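Local coordinates for protein type III Pentaketide Synthase (Neurospora crassa, PDB 3EUO) that probably transfers and condenses acyl units as a type III polyketide synthase of the chalcone and stilbene synthase family, building pentaketide products, at residues 151-156 with 167-172; 321-326 with 339-344; 62-65 with 71-74. All coordinates share one frame; numbering follows the deposited sequence.

Interaction 1 of 3, residues 151-156 with 167-172; sequences RTAANL and ARILVL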
loop_
_atom_site.group_PDB
_atom_site.type_symbol
_atom_site.label_atom_id
_atom_site.label_comp_id
_atom_site.label_asym_id
_atom_site.label_seq_id
_atom_site.Cartn_x
_atom_site.Cartn_y
_atom_site.Cartn_z
ATOM N N ARG A 151 10.397 -8.087 -3.540
ATOM C CA ARG A 151 11.369 -7.160 -4.121
ATOM C C ARG A 151 11.486 -5.894 -3.272
ATOM O O ARG A 151 12.590 -5.366 -3.054
ATOM C CB ARG A 151 10.961 -6.822 -5.563
ATOM C CG ARG A 151 11.824 -5.756 -6.250
ATOM C CD ARG A 151 11.409 -5.529 -7.715
ATOM N NE ARG A 151 9.967 -5.348 -7.861
ATOM C CZ ARG A 151 9.309 -4.246 -7.507
ATOM N NH1 ARG A 151 9.970 -3.213 -6.992
ATOM N NH2 ARG A 151 7.989 -4.180 -7.661
ATOM N N THR A 152 10.344 -5.408 -2.793
ATOM C CA THR A 152 10.318 -4.256 -1.901
ATOM C C THR A 152 11.086 -4.585 -0.619
ATOM O O THR A 152 11.938 -3.810 -0.203
ATOM C CB THR A 152 8.885 -3.821 -1.578
ATOM O OG1 THR A 152 8.216 -3.484 -2.803
ATOM C CG2 THR A 152 8.883 -2.598 -0.651
ATOM N N ALA A 153 10.799 -5.745 -0.028
ATOM C CA ALA A 153 11.553 -6.237 1.129
ATOM C C ALA A 153 13.064 -6.315 0.870
ATOM O O ALA A 153 13.855 -6.000 1.756
ATOM C CB ALA A 153 11.030 -7.585 1.581
ATOM N N ALA A 154 13.457 -6.742 -0.333
ATOM C CA ALA A 154 14.877 -6.825 -0.690
ATOM C C ALA A 154 15.529 -5.448 -0.640
ATOM O O ALA A 154 16.606 -5.285 -0.066
ATOM C CB ALA A 154 15.056 -7.455 -2.074
ATOM N N ASN A 155 14.868 -4.453 -1.229
ATOM C CA ASN A 155 15.366 -3.077 -1.193
ATOM C C ASN A 155 15.473 -2.552 0.245
ATOM O O ASN A 155 16.451 -1.900 0.605
ATOM C CB ASN A 155 14.464 -2.154 -2.021
ATOM C CG ASN A 155 14.534 -2.439 -3.516
ATOM O OD1 ASN A 155 15.538 -2.946 -4.021
ATOM N ND2 ASN A 155 13.474 -2.071 -4.239
ATOM N N LEU A 156 14.470 -2.871 1.062
ATOM C CA LEU A 156 14.450 -2.449 2.461
ATOM C C LEU A 156 15.563 -3.130 3.267
ATOM O O LEU A 156 16.241 -2.481 4.073
ATOM C CB LEU A 156 13.067 -2.703 3.080
ATOM C CG LEU A 156 11.895 -1.904 2.487
ATOM C CD1 LEU A 156 10.597 -2.408 3.085
ATOM C CD2 LEU A 156 12.047 -0.401 2.743
ATOM N N ALA A 167 18.567 -6.849 9.314
ATOM C CA ALA A 167 17.193 -6.744 8.848
ATOM C C ALA A 167 16.605 -8.135 8.764
ATOM O O ALA A 167 17.213 -9.049 8.198
ATOM C CB ALA A 167 17.128 -6.056 7.494
ATOM N N ARG A 168 15.425 -8.286 9.350
ATOM C CA ARG A 168 14.637 -9.504 9.249
ATOM C C ARG A 168 13.226 -9.062 8.912
ATOM O O ARG A 168 12.541 -8.459 9.751
ATOM C CB ARG A 168 14.642 -10.269 10.579
ATOM C CG ARG A 168 16.042 -10.522 11.161
ATOM C CD ARG A 168 16.839 -11.590 10.381
ATOM N NE ARG A 168 18.106 -11.872 11.063
ATOM C CZ ARG A 168 19.251 -11.222 10.851
ATOM N NH1 ARG A 168 19.325 -10.245 9.954
ATOM N NH2 ARG A 168 20.330 -11.549 11.551
ATOM N N ILE A 169 12.789 -9.353 7.689
ATOM C CA ILE A 169 11.531 -8.795 7.206
ATOM C C ILE A 169 10.454 -9.857 7.020
ATOM O O ILE A 169 10.645 -10.823 6.283
ATOM C CB ILE A 169 11.726 -7.987 5.900
ATOM C CG1 ILE A 169 12.823 -6.925 6.104
ATOM C CG2 ILE A 169 10.381 -7.382 5.438
ATOM C CD1 ILE A 169 12.904 -5.850 5.028
ATOM N N LEU A 170 9.321 -9.668 7.697
ATOM C CA LEU A 170 8.158 -10.507 7.471
ATOM C C LEU A 170 7.485 -10.035 6.190
ATOM O O LEU A 170 6.964 -8.915 6.141
ATOM C CB LEU A 170 7.174 -10.438 8.652
ATOM C CG LEU A 170 5.855 -11.218 8.504
ATOM C CD1 LEU A 170 6.086 -12.695 8.168
ATOM C CD2 LEU A 170 5.007 -11.101 9.749
ATOM N N VAL A 171 7.495 -10.892 5.172
ATOM C CA VAL A 171 6.842 -10.603 3.889
ATOM C C VAL A 171 5.563 -11.428 3.797
ATOM O O VAL A 171 5.613 -12.656 3.806
ATOM C CB VAL A 171 7.744 -10.929 2.683
ATOM C CG1 VAL A 171 7.198 -10.252 1.414
ATOM C CG2 VAL A 171 9.188 -10.491 2.939
ATOM N N LEU A 172 4.422 -10.753 3.686
ATOM C CA LEU A 172 3.137 -11.416 3.903
ATOM C C LEU A 172 2.106 -11.099 2.821
ATOM O O LEU A 172 1.942 -9.946 2.441
ATOM C CB LEU A 172 2.580 -11.029 5.288
ATOM C CG LEU A 172 1.171 -11.506 5.696
ATOM C CD1 LEU A 172 1.136 -13.016 5.908
ATOM C CD2 LEU A 172 0.681 -10.765 6.949
#

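Interaction 2 of 3, residues 321-326 with 339-344; sequences YDRYIN and LNRLRE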
loop_
_atom_site.group_PDB
_atom_site.type_symbol
_atom_site.label_atom_id
_atom_site.label_comp_id
_atom_site.label_asym_id
_atom_site.label_seq_id
_atom_site.Cartn_x
_atom_site.Cartn_y
_atom_site.Cartn_z
ATOM N N TYR A 321 1.758 -26.086 -10.884
ATOM C CA TYR A 321 0.670 -27.019 -11.176
ATOM C C TYR A 321 0.006 -27.573 -9.923
ATOM O O TYR A 321 -1.223 -27.653 -9.860
ATOM C CB TYR A 321 1.158 -28.157 -12.078
ATOM C CG TYR A 321 1.070 -27.798 -13.540
ATOM C CD1 TYR A 321 2.203 -27.423 -14.257
ATOM C CD2 TYR A 321 -0.158 -27.812 -14.205
ATOM C CE1 TYR A 321 2.119 -27.082 -15.605
ATOM C CE2 TYR A 321 -0.254 -27.476 -15.550
ATOM C CZ TYR A 321 0.889 -27.110 -16.245
ATOM O OH TYR A 321 0.796 -26.774 -17.577
ATOM N N ASP A 322 0.816 -27.962 -8.941
ATOM C CA ASP A 322 0.314 -28.532 -7.698
ATOM C C ASP A 322 -0.609 -27.560 -6.968
ATOM O O ASP A 322 -1.691 -27.942 -6.518
ATOM C CB ASP A 322 1.478 -28.931 -6.785
ATOM C CG ASP A 322 1.009 -29.567 -5.497
ATOM O OD1 ASP A 322 0.838 -30.803 -5.481
ATOM O OD2 ASP A 322 0.817 -28.836 -4.499
ATOM N N ARG A 323 -0.164 -26.312 -6.847
ATOM C CA ARG A 323 -0.966 -25.252 -6.222
ATOM C C ARG A 323 -2.250 -24.971 -7.001
ATOM O O ARG A 323 -3.342 -24.931 -6.435
ATOM C CB ARG A 323 -0.139 -23.971 -6.098
ATOM C CG ARG A 323 0.414 -23.728 -4.710
ATOM C CD ARG A 323 1.384 -24.811 -4.270
ATOM N NE ARG A 323 1.373 -24.886 -2.814
ATOM C CZ ARG A 323 0.726 -25.805 -2.107
ATOM N NH1 ARG A 323 0.051 -26.777 -2.708
ATOM N NH2 ARG A 323 0.775 -25.757 -0.789
ATOM N N TYR A 324 -2.107 -24.810 -8.307
ATOM C CA TYR A 324 -3.212 -24.445 -9.168
ATOM C C TYR A 324 -4.325 -25.496 -9.155
ATOM O O TYR A 324 -5.502 -25.172 -8.962
ATOM C CB TYR A 324 -2.695 -24.235 -10.588
ATOM C CG TYR A 324 -3.760 -23.847 -11.584
ATOM C CD1 TYR A 324 -4.327 -22.570 -11.576
ATOM C CD2 TYR A 324 -4.191 -24.755 -12.538
ATOM C CE1 TYR A 324 -5.309 -22.219 -12.509
ATOM C CE2 TYR A 324 -5.177 -24.417 -13.467
ATOM C CZ TYR A 324 -5.725 -23.158 -13.445
ATOM O OH TYR A 324 -6.686 -22.840 -14.367
ATOM N N ILE A 325 -3.942 -26.758 -9.344
ATOM C CA ILE A 325 -4.923 -27.835 -9.413
ATOM C C ILE A 325 -5.642 -28.042 -8.084
ATOM O O ILE A 325 -6.863 -28.209 -8.059
ATOM C CB ILE A 325 -4.285 -29.163 -9.904
ATOM C CG1 ILE A 325 -3.813 -29.009 -11.354
ATOM C CG2 ILE A 325 -5.291 -30.320 -9.797
ATOM C CD1 ILE A 325 -2.974 -30.179 -11.878
ATOM N N ASN A 326 -4.891 -28.018 -6.985
ATOM C CA ASN A 326 -5.428 -28.379 -5.692
ATOM C C ASN A 326 -5.964 -27.230 -4.841
ATOM O O ASN A 326 -6.674 -27.473 -3.861
ATOM C CB ASN A 326 -4.381 -29.187 -4.921
ATOM C CG ASN A 326 -4.011 -30.463 -5.644
ATOM O OD1 ASN A 326 -2.911 -30.593 -6.178
ATOM N ND2 ASN A 326 -4.953 -31.402 -5.709
ATOM N N LEU A 339 6.580 -21.489 -3.789
ATOM C CA LEU A 339 7.957 -21.610 -3.292
ATOM C C LEU A 339 8.103 -22.543 -2.081
ATOM O O LEU A 339 9.116 -23.261 -1.955
ATOM C CB LEU A 339 8.554 -20.235 -2.986
ATOM C CG LEU A 339 8.870 -19.371 -4.205
ATOM C CD1 LEU A 339 9.147 -17.962 -3.736
ATOM C CD2 LEU A 339 10.063 -19.928 -4.984
ATOM N N ASN A 340 7.097 -22.539 -1.207
ATOM C CA ASN A 340 7.063 -23.450 -0.070
ATOM C C ASN A 340 6.918 -24.898 -0.544
ATOM O O ASN A 340 7.634 -25.795 -0.095
ATOM C CB ASN A 340 5.913 -23.077 0.873
ATOM C CG ASN A 340 5.945 -23.858 2.179
ATOM O OD1 ASN A 340 6.997 -24.010 2.802
ATOM N ND2 ASN A 340 4.787 -24.351 2.597
ATOM N N ARG A 341 5.992 -25.117 -1.470
ATOM C CA ARG A 341 5.725 -26.467 -1.970
ATOM C C ARG A 341 6.901 -27.015 -2.783
ATOM O O ARG A 341 7.193 -28.211 -2.721
ATOM C CB ARG A 341 4.436 -26.482 -2.796
ATOM C CG ARG A 341 4.025 -27.847 -3.352
ATOM C CD ARG A 341 3.382 -28.741 -2.297
ATOM N NE ARG A 341 2.774 -29.917 -2.917
ATOM C CZ ARG A 341 3.060 -31.179 -2.610
ATOM N NH1 ARG A 341 3.939 -31.460 -1.659
ATOM N NH2 ARG A 341 2.447 -32.165 -3.247
ATOM N N LEU A 342 7.574 -26.143 -3.531
ATOM C CA LEU A 342 8.681 -26.555 -4.403
ATOM C C LEU A 342 9.769 -27.309 -3.649
ATOM O O LEU A 342 10.363 -28.248 -4.181
ATOM C CB LEU A 342 9.284 -25.345 -5.128
ATOM C CG LEU A 342 10.415 -25.581 -6.140
ATOM C CD1 LEU A 342 9.958 -26.439 -7.311
ATOM C CD2 LEU A 342 10.974 -24.255 -6.634
ATOM N N ARG A 343 10.030 -26.899 -2.409
ATOM C CA ARG A 343 11.134 -27.490 -1.652
ATOM C C ARG A 343 10.739 -28.728 -0.838
ATOM O O ARG A 343 11.535 -29.222 -0.037
ATOM C CB ARG A 343 11.857 -26.435 -0.788
ATOM C CG ARG A 343 10.959 -25.573 0.113
ATOM C CD ARG A 343 10.365 -26.354 1.277
ATOM N NE ARG A 343 9.639 -25.500 2.220
ATOM C CZ ARG A 343 10.189 -24.882 3.269
ATOM N NH1 ARG A 343 11.488 -25.006 3.528
ATOM N NH2 ARG A 343 9.436 -24.135 4.064
ATOM N N GLU A 344 9.521 -29.231 -1.050
ATOM C CA GLU A 344 9.051 -30.436 -0.364
ATOM C C GLU A 344 9.470 -31.695 -1.130
ATOM O O GLU A 344 9.640 -31.651 -2.352
ATOM C CB GLU A 344 7.535 -30.386 -0.151
ATOM C CG GLU A 344 7.110 -29.222 0.750
ATOM C CD GLU A 344 5.628 -29.205 1.087
ATOM O OE1 GLU A 344 4.852 -30.002 0.513
ATOM O OE2 GLU A 344 5.237 -28.372 1.936
HETATM O O HOH W 1 2.813 -24.372 0.423
#

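Interaction 3 of 3, residues 62-65 with 71-74; sequences VNKP and KELH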
loop_
_atom_site.group_PDB
_atom_site.type_symbol
_atom_site.label_atom_id
_atom_site.label_comp_id
_atom_site.label_asym_id
_atom_site.label_seq_id
_atom_site.Cartn_x
_atom_site.Cartn_y
_atom_site.Cartn_z
ATOM N N VAL A 62 -22.500 -15.085 2.066
ATOM C CA VAL A 62 -22.833 -15.214 0.646
ATOM C C VAL A 62 -24.284 -15.668 0.442
ATOM O O VAL A 62 -24.711 -15.962 -0.678
ATOM C CB VAL A 62 -21.830 -16.115 -0.120
ATOM C CG1 VAL A 62 -20.411 -15.531 -0.031
ATOM C CG2 VAL A 62 -21.850 -17.565 0.391
ATOM N N ASN A 63 -25.037 -15.694 1.539
ATOM C CA ASN A 63 -26.432 -16.113 1.512
ATOM C C ASN A 63 -27.404 -15.049 2.041
ATOM O O ASN A 63 -28.472 -15.361 2.572
ATOM C CB ASN A 63 -26.602 -17.450 2.240
ATOM C CG ASN A 63 -26.005 -18.617 1.461
ATOM O OD1 ASN A 63 -24.941 -19.134 1.807
ATOM N ND2 ASN A 63 -26.681 -19.025 0.393
ATOM N N LYS A 64 -27.039 -13.785 1.882
ATOM C CA LYS A 64 -27.946 -12.694 2.220
ATOM C C LYS A 64 -28.817 -12.337 1.009
ATOM O O LYS A 64 -28.549 -12.814 -0.098
ATOM C CB LYS A 64 -27.151 -11.493 2.741
ATOM C CG LYS A 64 -26.299 -11.865 3.954
ATOM C CD LYS A 64 -25.937 -10.677 4.825
ATOM C CE LYS A 64 -24.661 -10.014 4.356
ATOM N NZ LYS A 64 -24.933 -9.111 3.205
ATOM N N PRO A 65 -29.879 -11.526 1.209
ATOM C CA PRO A 65 -30.719 -11.128 0.072
ATOM C C PRO A 65 -29.895 -10.545 -1.077
ATOM O O PRO A 65 -30.137 -10.856 -2.247
ATOM C CB PRO A 65 -31.639 -10.065 0.676
ATOM C CG PRO A 65 -31.739 -10.447 2.115
ATOM C CD PRO A 65 -30.378 -10.965 2.481
ATOM N N LYS A 71 -18.181 -3.297 3.283
ATOM C CA LYS A 71 -18.038 -3.281 4.745
ATOM C C LYS A 71 -18.219 -4.679 5.339
ATOM O O LYS A 71 -17.492 -5.082 6.256
ATOM C CB LYS A 71 -19.048 -2.314 5.373
ATOM C CG LYS A 71 -18.996 -2.244 6.906
ATOM C CD LYS A 71 -20.009 -1.248 7.448
ATOM C CE LYS A 71 -19.862 -1.056 8.955
ATOM N NZ LYS A 71 -18.600 -0.304 9.313
ATOM N N GLU A 72 -19.211 -5.403 4.827
ATOM C CA GLU A 72 -19.508 -6.741 5.301
ATOM C C GLU A 72 -18.390 -7.711 4.908
ATOM O O GLU A 72 -18.014 -8.588 5.689
ATOM C CB GLU A 72 -20.885 -7.190 4.804
ATOM C CG GLU A 72 -22.032 -6.443 5.514
ATOM C CD GLU A 72 -23.367 -6.484 4.776
ATOM O OE1 GLU A 72 -23.413 -6.759 3.554
ATOM O OE2 GLU A 72 -24.396 -6.209 5.433
ATOM N N LEU A 73 -17.838 -7.513 3.714
ATOM C CA LEU A 73 -16.657 -8.254 3.276
ATOM C C LEU A 73 -15.489 -8.015 4.213
ATOM O O LEU A 73 -14.793 -8.958 4.604
ATOM C CB LEU A 73 -16.276 -7.876 1.838
ATOM C CG LEU A 73 -17.223 -8.366 0.739
ATOM C CD1 LEU A 73 -16.874 -7.715 -0.586
ATOM C CD2 LEU A 73 -17.184 -9.892 0.617
ATOM N N HIS A 74 -15.281 -6.755 4.590
ATOM C CA HIS A 74 -14.166 -6.425 5.465
ATOM C C HIS A 74 -14.258 -7.164 6.797
ATOM O O HIS A 74 -13.257 -7.665 7.306
ATOM C CB HIS A 74 -14.043 -4.925 5.716
ATOM C CG HIS A 74 -12.995 -4.598 6.730
ATOM N ND1 HIS A 74 -13.300 -4.248 8.026
ATOM C CD2 HIS A 74 -11.644 -4.645 6.661
ATOM C CE1 HIS A 74 -12.182 -4.056 8.702
ATOM N NE2 HIS A 74 -11.162 -4.296 7.897
#

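Interaction 1 of 3, residues 151-156 with 167-172
The methyl of Ala153 sits as a small bump between two branched residues of the strand, its CB 3.7 Å from Val171 CG2 and 3.9 Å from Ile169 CG2. Because Ile169 and Val171 stand two apart on the strand, both lean to the helix side, and the shallow dip between their methyl branches receives the alanine. The longer arm of Ile169 goes the other way along the helix. With CG1 beside the backbone N (chi1 -54°) and the chain then extended, CD1 is carried into the notch between Ala153 and Leu156, 3.4 Å from Ala153 O and 3.7 Å from Leu156 CB. No hydrogen bond joins the two segments; methyl groups make most of the fit. The axes of 151-156 and 168-172 approach to 9.2 Å and run nearly antiparallel (167°), in the second half of a beta-alpha-beta crossover from strand 134-138 past 105-109 to 168-175 in the thiolase-like fold. The short side chain of Ala153 is consistent with the close approach, its CA lying 6.6 Å from Ile169 CA. Neighbouring strands continue the floor: Leu210 also touches Ala153, and Val107 touches both Leu156 and Ile169. On the helix, Leu156 packs in addition on Asn155 of the second subunit.

Interaction 2 of 3, residues 321-326 with 339-344
One face of the Arg323 guanidinium carries Arg341 CB, 3.4 Å above the plane and displaced toward the rim, while the Arg341 guanidinium receives the carboxylates of Asp322 and Glu344 at its edge. The two guanidinium planes are turned 53° apart. Arg341 grips Asp322 side-on: NE reaches OD2 at 2.7 Å and NH2 reaches OD1 at 3.1 Å. Both oxygens lie close to the guanidinium plane, yet the nitrogens meet them from above the carboxylate, whose plane is tilted by 60°. Arg341 leaves its helix with CG anti to the backbone N (chi1 -179°) and bends at chi2, which brings NE across to Asp322. Arg341 NH1 makes salt bridges with Glu344 OE1, at 2.8 Å, and with Asp346, a main partner just beyond the segment. Asp322 OD2 takes a second cation, Arg323 NH1, at 2.8 Å, so the carboxylate between them probably offsets the nearness of the two arginines. A water accepts from Arg323 NH2 at 2.7 Å and from Asn340 ND2, adding a polar link between the helices. Met347 touches both Asp322 and Arg341. Asp322, Arg323, Arg341 and Glu344 form a salt-bridge network joining helix 318-327 to the end of helix 334-342 and to Glu344, the N-cap of the next helix, in the C-terminal chalcone synthase-like region.

Interaction 3 of 3, residues 62-65 with 71-74
Irregular backbone at residues 62-65 faces the first turn of helix 70-96, and Lys64 and Glu72 approach head-on from loop and helix. They form a salt bridge within the N-terminal chalcone synthase-like region of this thiolase-like fold, tying the loop that follows strand 51-53 to the helix it leads into. The lysine chain first heads for the helix, then bends at chi3 and chi4 (-88° and 81°), a double kink that delivers the ammonium to the carboxylate. Glu72 holds its chain straight past CG and puts its carboxylate forward to meet it. Lys64 CE follows NZ in, to 3.6 Å from Glu72 OE1. The same oxygen accepts from the backbone N of Thr69, just before the helix, which gives OE1 two donors and is likely to limit the rotation of the group. With the carboxylate removed, an alanine here would probably leave the Lys64 ammonium without its countercharge and Thr69 N without this acceptor. Elsewhere in the loop, Arg182 binds the carbonyl oxygens of Val62 and Lys64. The bond itself is 2.8 Å long, with Lys64 NZ meeting Glu72 OE1 from above the carboxylate plane, 57° out of it.

Along the chain the contacts follow in series: interaction 3 closes first, then interaction 1, then interaction 2. Interactions 3 and 1 both lie in the N-terminal chalcone synthase-like region, yet their centres are about 34 Å apart. Interaction 2 belongs to the C-terminal region, its centre about 23 Å from that of interaction 1 and about 31 Å from that of interaction 3. None touches another. The mixed beta core relates two of them: interaction 1 uses its strand 168-175, whereas helix 334-342 of interaction 2 packs on strands 4-11 and 370-378. Interaction 1 lies against the dimer interface, interaction 3 meets the second subunit through Lys71 and His74, and interaction 2 is untouched by it, so the three sample both halves of the thiolase-like fold.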